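Local coordinates for solute-binding protein Csal_2479 (PDB 4P1L) that is a periplasmic protein that binds D-glucuronate and is probably part of a tripartite ATP-independent periplasmic (TRAP) transport system that imports it, at residues Val161-Met169 with Gly200-Asn208; Tyr190-Lys198 with Ser211-Ala221. All coordinates share one frame; numbering follows the deposited sequence.

Contact 1: Val161-Met169 with Gly200-Asn208. With BDP (beta-D-glucopyranuronic acid), chain C.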
# COMPACT_ATOMS: atom_id res chain seq x y z
N VAL A 161 -3.09 -22.46 -5.39
CA VAL A 161 -3.40 -21.25 -6.13
C VAL A 161 -3.77 -21.60 -7.60
O VAL A 161 -4.38 -20.78 -8.29
CB VAL A 161 -2.25 -20.21 -6.05
CG1 VAL A 161 -2.64 -18.90 -6.71
CG2 VAL A 161 -1.92 -19.94 -4.57
N GLU A 162 -3.45 -22.81 -8.05
CA GLU A 162 -3.75 -23.23 -9.44
C GLU A 162 -5.25 -23.11 -9.69
O GLU A 162 -6.04 -23.49 -8.84
CB GLU A 162 -3.24 -24.66 -9.73
CG GLU A 162 -1.72 -24.72 -9.74
CD GLU A 162 -1.15 -26.13 -9.69
OE1 GLU A 162 -1.93 -27.11 -9.73
OE2 GLU A 162 0.08 -26.24 -9.58
N GLY A 163 -5.61 -22.57 -10.84
CA GLY A 163 -7.01 -22.40 -11.21
C GLY A 163 -7.70 -21.14 -10.70
O GLY A 163 -8.79 -20.82 -11.17
N LEU A 164 -7.10 -20.43 -9.74
CA LEU A 164 -7.70 -19.20 -9.25
C LEU A 164 -7.31 -18.02 -10.14
O LEU A 164 -6.14 -17.84 -10.47
CB LEU A 164 -7.30 -18.92 -7.80
CG LEU A 164 -7.65 -19.98 -6.75
CD1 LEU A 164 -7.15 -19.53 -5.37
CD2 LEU A 164 -9.12 -20.23 -6.70
N LYS A 165 -8.31 -17.23 -10.50
CA LYS A 165 -8.10 -15.96 -11.16
C LYS A 165 -8.15 -14.89 -10.07
O LYS A 165 -9.22 -14.65 -9.47
CB LYS A 165 -9.18 -15.73 -12.21
CG LYS A 165 -9.01 -14.46 -13.03
CD LYS A 165 -9.78 -14.58 -14.34
CE LYS A 165 -9.58 -13.38 -15.24
NZ LYS A 165 -10.46 -12.26 -14.82
N VAL A 166 -7.00 -14.28 -9.83
CA VAL A 166 -6.82 -13.35 -8.72
C VAL A 166 -6.56 -11.94 -9.21
O VAL A 166 -5.65 -11.69 -10.03
CB VAL A 166 -5.64 -13.77 -7.81
CG1 VAL A 166 -5.60 -12.91 -6.53
CG2 VAL A 166 -5.69 -15.27 -7.47
N ARG A 167 -7.38 -11.01 -8.73
CA ARG A 167 -7.16 -9.59 -8.99
C ARG A 167 -5.92 -9.11 -8.26
O ARG A 167 -5.67 -9.50 -7.11
CB ARG A 167 -8.35 -8.75 -8.54
CG ARG A 167 -8.15 -7.28 -8.73
CD ARG A 167 -7.60 -6.61 -7.47
NE ARG A 167 -7.41 -5.17 -7.63
CZ ARG A 167 -6.98 -4.37 -6.66
NH1 ARG A 167 -6.67 -4.88 -5.46
NH2 ARG A 167 -6.83 -3.08 -6.89
N VAL A 168 -5.15 -8.28 -8.94
CA VAL A 168 -4.01 -7.59 -8.36
C VAL A 168 -4.08 -6.11 -8.73
O VAL A 168 -4.87 -5.71 -9.59
CB VAL A 168 -2.66 -8.19 -8.83
CG1 VAL A 168 -2.49 -9.57 -8.28
CG2 VAL A 168 -2.54 -8.17 -10.35
N MSE A 169 -3.27 -5.31 -8.05
CA MSE A 169 -3.11 -3.91 -8.42
C MSE A 169 -2.30 -3.87 -9.71
O MSE A 169 -1.76 -4.90 -10.16
CB MSE A 169 -2.39 -3.17 -7.29
CG MSE A 169 -3.21 -3.07 -6.02
SE MSE A 169 -2.41 -1.90 -4.66
CE MSE A 169 -0.89 -3.01 -4.23
N GLY A 200 -18.43 -13.33 -10.35
CA GLY A 200 -17.65 -14.50 -10.71
C GLY A 200 -16.61 -14.28 -11.78
O GLY A 200 -15.95 -15.22 -12.20
N VAL A 201 -16.44 -13.03 -12.20
CA VAL A 201 -15.40 -12.62 -13.14
C VAL A 201 -13.99 -12.93 -12.64
O VAL A 201 -13.08 -13.21 -13.42
CB VAL A 201 -15.51 -11.10 -13.40
CG1 VAL A 201 -14.33 -10.59 -14.19
CG2 VAL A 201 -16.83 -10.79 -14.12
N ILE A 202 -13.80 -12.88 -11.32
CA ILE A 202 -12.54 -13.24 -10.66
C ILE A 202 -12.88 -14.16 -9.50
O ILE A 202 -14.00 -14.11 -9.00
CB ILE A 202 -11.77 -12.00 -10.12
CG1 ILE A 202 -12.66 -11.16 -9.19
CG2 ILE A 202 -11.23 -11.15 -11.29
CD1 ILE A 202 -11.93 -9.99 -8.58
N ASP A 203 -11.95 -15.03 -9.11
CA ASP A 203 -12.15 -15.92 -7.95
C ASP A 203 -11.62 -15.35 -6.64
O ASP A 203 -11.93 -15.85 -5.57
CB ASP A 203 -11.44 -17.25 -8.19
CG ASP A 203 -11.83 -17.89 -9.52
OD1 ASP A 203 -13.04 -17.93 -9.79
OD2 ASP A 203 -10.92 -18.32 -10.28
N GLY A 204 -10.78 -14.32 -6.70
CA GLY A 204 -10.16 -13.82 -5.49
C GLY A 204 -9.36 -12.56 -5.70
O GLY A 204 -9.34 -12.00 -6.78
N ALA A 205 -8.70 -12.13 -4.64
CA ALA A 205 -7.85 -10.94 -4.67
C ALA A 205 -6.93 -11.07 -3.46
O ALA A 205 -6.86 -12.13 -2.85
CB ALA A 205 -8.70 -9.65 -4.62
N GLU A 206 -6.23 -10.00 -3.09
CA GLU A 206 -5.34 -10.09 -1.96
C GLU A 206 -5.20 -8.73 -1.29
O GLU A 206 -5.18 -7.69 -1.96
CB GLU A 206 -3.98 -10.68 -2.38
CG GLU A 206 -3.39 -10.10 -3.65
CD GLU A 206 -2.72 -8.73 -3.45
OE1 GLU A 206 -1.83 -8.60 -2.58
OE2 GLU A 206 -3.06 -7.79 -4.21
N ASN A 207 -5.14 -8.72 0.04
CA ASN A 207 -5.09 -7.47 0.78
C ASN A 207 -4.95 -7.74 2.27
O ASN A 207 -4.98 -8.89 2.72
CB ASN A 207 -6.34 -6.61 0.50
CG ASN A 207 -5.99 -5.17 0.26
OD1 ASN A 207 -5.22 -4.55 1.05
ND2 ASN A 207 -6.45 -4.62 -0.85
N ASN A 208 -4.79 -6.65 3.01
CA ASN A 208 -4.75 -6.67 4.46
C ASN A 208 -6.15 -6.78 5.02
O ASN A 208 -7.13 -6.67 4.28
CB ASN A 208 -4.05 -5.42 4.98
CG ASN A 208 -4.65 -4.14 4.39
OD1 ASN A 208 -5.86 -3.94 4.38
ND2 ASN A 208 -3.78 -3.28 3.87
C1 BDP C . -4.98 -1.17 -0.02
C2 BDP C . -4.22 0.14 -0.20
C3 BDP C . -4.93 0.98 -1.19
C4 BDP C . -4.99 0.22 -2.47
C5 BDP C . -5.72 -1.14 -2.27
C6 BDP C . -5.77 -1.98 -3.55
O2 BDP C . -4.21 0.77 1.07
O3 BDP C . -4.04 2.20 -1.43
O4 BDP C . -5.68 0.99 -3.48
O5 BDP C . -5.06 -1.86 -1.28
O6A BDP C . -5.71 -3.24 -3.40
O1 BDP C . -4.30 -1.99 0.86
O6B BDP C . -5.95 -1.42 -4.65
O HOH W 1 -5.67 -7.76 -4.93
O HOH W 2 -1.61 -6.30 -5.91

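Contact 2: Tyr190-Lys198 with Ser211-Ala221. With BDP (beta-D-glucopyranuronic acid), chain C.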
# COMPACT_ATOMS: atom_id res chain seq x y z
N TYR A 190 -9.27 -0.93 -7.54
CA TYR A 190 -9.76 -1.40 -6.24
C TYR A 190 -11.30 -1.36 -6.13
O TYR A 190 -11.92 -2.32 -5.64
CB TYR A 190 -9.10 -0.52 -5.16
CG TYR A 190 -9.37 -0.87 -3.72
CD1 TYR A 190 -9.24 -2.18 -3.25
CD2 TYR A 190 -9.73 0.12 -2.80
CE1 TYR A 190 -9.49 -2.48 -1.93
CE2 TYR A 190 -9.97 -0.18 -1.48
CZ TYR A 190 -9.85 -1.49 -1.05
OH TYR A 190 -10.08 -1.80 0.27
N GLY A 191 -11.90 -0.25 -6.59
CA GLY A 191 -13.33 -0.03 -6.48
C GLY A 191 -14.19 -1.02 -7.22
O GLY A 191 -15.37 -1.20 -6.91
N GLU A 192 -13.60 -1.70 -8.20
CA GLU A 192 -14.33 -2.64 -9.03
C GLU A 192 -14.28 -4.08 -8.52
O GLU A 192 -14.97 -4.97 -9.06
CB GLU A 192 -13.78 -2.58 -10.44
CG GLU A 192 -14.10 -1.29 -11.14
CD GLU A 192 -13.43 -1.17 -12.48
OE1 GLU A 192 -12.94 -2.21 -13.00
OE2 GLU A 192 -13.40 -0.04 -13.02
N VAL A 193 -13.49 -4.32 -7.49
CA VAL A 193 -13.18 -5.70 -7.11
C VAL A 193 -14.40 -6.40 -6.52
O VAL A 193 -14.64 -7.57 -6.82
CB VAL A 193 -12.01 -5.78 -6.13
CG1 VAL A 193 -11.79 -7.22 -5.63
CG2 VAL A 193 -10.76 -5.26 -6.80
N TYR A 194 -15.17 -5.66 -5.72
CA TYR A 194 -16.33 -6.25 -5.03
C TYR A 194 -17.31 -6.87 -6.01
O TYR A 194 -17.67 -8.04 -5.88
CB TYR A 194 -17.06 -5.20 -4.21
CG TYR A 194 -18.30 -5.75 -3.54
CD1 TYR A 194 -18.20 -6.53 -2.39
CD2 TYR A 194 -19.56 -5.49 -4.05
CE1 TYR A 194 -19.34 -7.03 -1.76
CE2 TYR A 194 -20.70 -5.99 -3.43
CZ TYR A 194 -20.59 -6.75 -2.29
OH TYR A 194 -21.71 -7.23 -1.68
N GLN A 195 -17.76 -6.07 -6.98
CA GLN A 195 -18.73 -6.53 -7.96
C GLN A 195 -18.12 -7.64 -8.80
O GLN A 195 -18.82 -8.56 -9.20
CB GLN A 195 -19.20 -5.40 -8.88
CG GLN A 195 -20.12 -4.36 -8.21
CD GLN A 195 -21.38 -4.95 -7.58
OE1 GLN A 195 -21.93 -5.94 -8.06
NE2 GLN A 195 -21.83 -4.35 -6.47
N SER A 196 -16.81 -7.56 -9.07
CA SER A 196 -16.16 -8.56 -9.89
C SER A 196 -16.14 -9.94 -9.20
O SER A 196 -16.34 -10.98 -9.84
CB SER A 196 -14.76 -8.09 -10.28
OG SER A 196 -14.20 -8.95 -11.25
N LEU A 197 -15.90 -9.95 -7.89
CA LEU A 197 -16.08 -11.16 -7.09
C LEU A 197 -17.53 -11.64 -7.10
O LEU A 197 -17.80 -12.83 -7.27
CB LEU A 197 -15.66 -10.90 -5.64
CG LEU A 197 -14.16 -10.74 -5.39
CD1 LEU A 197 -13.96 -10.17 -4.00
CD2 LEU A 197 -13.39 -12.06 -5.54
N LYS A 198 -18.46 -10.72 -6.91
CA LYS A 198 -19.89 -11.07 -6.84
C LYS A 198 -20.35 -11.76 -8.12
O LYS A 198 -21.10 -12.74 -8.09
CB LYS A 198 -20.71 -9.80 -6.59
CG LYS A 198 -22.02 -10.01 -5.83
CD LYS A 198 -22.57 -8.65 -5.36
CE LYS A 198 -24.08 -8.52 -5.56
NZ LYS A 198 -24.87 -9.29 -4.56
N SER A 211 -8.69 -3.70 4.55
CA SER A 211 -9.22 -3.52 3.20
C SER A 211 -10.21 -4.61 2.85
O SER A 211 -11.31 -4.33 2.34
CB SER A 211 -8.08 -3.50 2.19
OG SER A 211 -7.38 -2.26 2.25
N TYR A 212 -9.82 -5.85 3.15
CA TYR A 212 -10.65 -7.02 2.92
C TYR A 212 -12.01 -6.81 3.57
O TYR A 212 -13.03 -7.12 2.98
CB TYR A 212 -9.93 -8.22 3.50
CG TYR A 212 -10.66 -9.55 3.47
CD1 TYR A 212 -11.12 -10.10 2.30
CD2 TYR A 212 -10.85 -10.28 4.65
CE1 TYR A 212 -11.76 -11.37 2.29
CE2 TYR A 212 -11.46 -11.52 4.65
CZ TYR A 212 -11.91 -12.06 3.47
OH TYR A 212 -12.52 -13.29 3.51
N GLU A 213 -12.01 -6.27 4.78
CA GLU A 213 -13.24 -6.01 5.54
C GLU A 213 -14.00 -4.77 5.05
O GLU A 213 -15.18 -4.88 4.65
CB GLU A 213 -12.94 -5.94 7.05
CG GLU A 213 -14.12 -5.45 7.91
CD GLU A 213 -14.18 -3.92 8.07
OE1 GLU A 213 -13.16 -3.33 8.46
OE2 GLU A 213 -15.25 -3.31 7.83
N SER A 214 -13.33 -3.62 5.03
CA SER A 214 -14.01 -2.37 4.70
C SER A 214 -14.56 -2.33 3.28
O SER A 214 -15.62 -1.76 3.04
CB SER A 214 -13.13 -1.13 4.94
OG SER A 214 -11.99 -1.13 4.10
N SER A 215 -13.87 -2.96 2.33
CA SER A 215 -14.33 -3.03 0.94
C SER A 215 -15.54 -3.94 0.74
O SER A 215 -16.17 -3.89 -0.31
CB SER A 215 -13.23 -3.59 0.05
OG SER A 215 -13.02 -4.96 0.38
N GLY A 216 -15.81 -4.81 1.70
CA GLY A 216 -16.89 -5.78 1.59
C GLY A 216 -16.49 -7.08 0.89
O GLY A 216 -17.34 -7.93 0.67
N HIS A 217 -15.21 -7.24 0.55
CA HIS A 217 -14.79 -8.41 -0.22
C HIS A 217 -15.05 -9.68 0.55
O HIS A 217 -15.39 -10.69 -0.04
CB HIS A 217 -13.31 -8.34 -0.63
CG HIS A 217 -13.00 -7.17 -1.52
ND1 HIS A 217 -11.72 -6.84 -1.88
CD2 HIS A 217 -13.81 -6.26 -2.10
CE1 HIS A 217 -11.74 -5.76 -2.65
NE2 HIS A 217 -13.01 -5.41 -2.82
N TYR A 218 -14.96 -9.60 1.87
CA TYR A 218 -15.15 -10.76 2.73
C TYR A 218 -16.55 -11.35 2.63
O TYR A 218 -16.75 -12.51 2.95
CB TYR A 218 -14.87 -10.37 4.18
CG TYR A 218 -15.98 -9.58 4.84
CD1 TYR A 218 -16.08 -8.22 4.69
CD2 TYR A 218 -16.91 -10.21 5.68
CE1 TYR A 218 -17.08 -7.49 5.31
CE2 TYR A 218 -17.91 -9.49 6.30
CZ TYR A 218 -17.99 -8.14 6.12
OH TYR A 218 -18.97 -7.41 6.74
N GLU A 219 -17.51 -10.56 2.17
CA GLU A 219 -18.87 -11.05 2.01
C GLU A 219 -19.01 -12.02 0.85
O GLU A 219 -19.98 -12.76 0.79
CB GLU A 219 -19.84 -9.89 1.80
CG GLU A 219 -19.93 -8.91 2.95
CD GLU A 219 -20.66 -7.64 2.55
OE1 GLU A 219 -21.33 -7.66 1.50
OE2 GLU A 219 -20.54 -6.63 3.27
N VAL A 220 -18.06 -12.00 -0.09
CA VAL A 220 -18.17 -12.85 -1.27
C VAL A 220 -17.04 -13.88 -1.31
O VAL A 220 -17.25 -15.04 -1.67
CB VAL A 220 -18.20 -12.02 -2.56
CG1 VAL A 220 -18.18 -12.94 -3.79
CG2 VAL A 220 -19.43 -11.11 -2.57
N ALA A 221 -15.86 -13.47 -0.87
CA ALA A 221 -14.71 -14.38 -0.84
C ALA A 221 -14.42 -14.74 0.62
O ALA A 221 -13.73 -14.00 1.32
CB ALA A 221 -13.53 -13.74 -1.51
C1 BDP C . -4.98 -1.17 -0.02
C2 BDP C . -4.22 0.14 -0.20
C3 BDP C . -4.93 0.98 -1.19
C4 BDP C . -4.99 0.22 -2.47
C5 BDP C . -5.72 -1.14 -2.27
C6 BDP C . -5.77 -1.98 -3.55
O2 BDP C . -4.21 0.77 1.07
O3 BDP C . -4.04 2.20 -1.43
O4 BDP C . -5.68 0.99 -3.48
O5 BDP C . -5.06 -1.86 -1.28
O6A BDP C . -5.71 -3.24 -3.40
O1 BDP C . -4.30 -1.99 0.86
O6B BDP C . -5.95 -1.42 -4.65
O HOH W 3 -10.99 0.33 1.98
O HOH W 4 -14.02 -3.29 -4.32

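Contact 1: Val161-Met169 with Gly200-Asn208
Strands 165-168 and 204-207 run in the same general direction, their axes 39° apart, and meet at a single backbone bridge, Val-166 with Gly-204, where Arg-167 N donates to Gly-204 O at 2.9 Å. At the end away from the glucuronate the carboxylate of Asp-203 takes the place of a backbone partner: OD2 accepts from Lys-165 N at 2.8 Å, on its anti side and out of the carboxylate plane, while Asp-203 N returns a bond to Lys-165 O. The Lys-165 chain, bent at its last torsion (chi4 -81°), brings NZ to Val-201 O. Apolar contact is close, with Val-166 CG1 against Ala-205 CA and Arg-167 CB against Ile-202 CD1. Where the strands diverge, a water accepts from Glu-206 N and Arg-167 NH1; Glu-206 OE1 is held by His-229 and Arg-146, while OE2 accepts from a second water, bound to Met-169 N. Toward the sugar, the Arg-167 guanidinium meets the ligand carboxylate edge-on, with nearly straight bonds from NH1 to O6A (2.8 Å) and from NH2 to O6B (2.9 Å). Asn-207 grips the ring with both ends of its amide: OD1 accepts from the O1 hydroxyl at 2.7 Å and ND2 donates to the ring oxygen O5 at 3.1 Å. A leucine in place of Asn-207 would probably leave O1 and O5 without these mates and deprive Asn-208 N of its acceptor, OD1. Near the C-terminal end of strand 165-168, an arginine thus pairs with the ligand carboxylate, as is well known in TRAP solute-binding proteins.

Contact 2: Tyr190-Lys198 with Ser211-Ala221
With CG anti to the backbone N in both residues (chi1 -176° and 177°), Tyr-190 and Tyr-194 swing their rings from the 190-198 segment to the 211-221 segment, and His-217, its CG beside the backbone N, leans back between them. The imidazole is packed on its two faces: Val-193 CG1 makes a CH-pi contact over one, 3.7 Å from the ring centroid, and Ser-215 CB lies over the opposite one. Its nitrogens are both engaged, ND1 with the hydroxyl of Tyr-149 and NE2 with a water 2.8 Å away in the ring plane. That water also donates to Tyr-190 O and accepts from Tyr-194 N, so it links the imidazole to the backbone at Tyr-190 and Tyr-194. Farther out, Tyr-194 sets its ring edge against Gly-216 O, 3.3 Å from CE1, and its OH donates to Glu-219 OE1 at 3.2 Å. Leu-197 CB closes the far end against Val-220 CG1 at 3.7 Å. The turn itself is held by Ser-215, whose OG accepts from His-217 N, an ST turn, and also donates to Ser-211 O. At the other end the Tyr-190 hydroxyl lies 3.3 Å from Ser-211 CB, while C5 of the glucuronate lies over the rim of one face of its ring. An aromatic side chain packed against a sugar, here backed by helix 193-198 and the turn after helix 209-214, is a familiar feature of carbohydrate-binding sites.

In the fold
The two contacts illustrate how a ligand pocket can be built from interleaved pieces of chain. Their segments alternate in sequence, 161-169, 190-198, 200-208 and 211-221, so helix 193-198 leads into strand 204-207, which leads into helix 209-214. The contact centres lie about 11 Å apart, each about 17 Å from the centre of the chain and on the same side of it. Contact 1 joins the edge strand of a mixed four-stranded sheet to a two-stranded parallel one; contact 2 packs a helical layer beside it, with Val-193 CG2 3.4 Å from Arg-167 NE. Both reach the glucuronate, which is also hydrogen-bonded by His-32, Gln-70, Arg-146 and Glu-234.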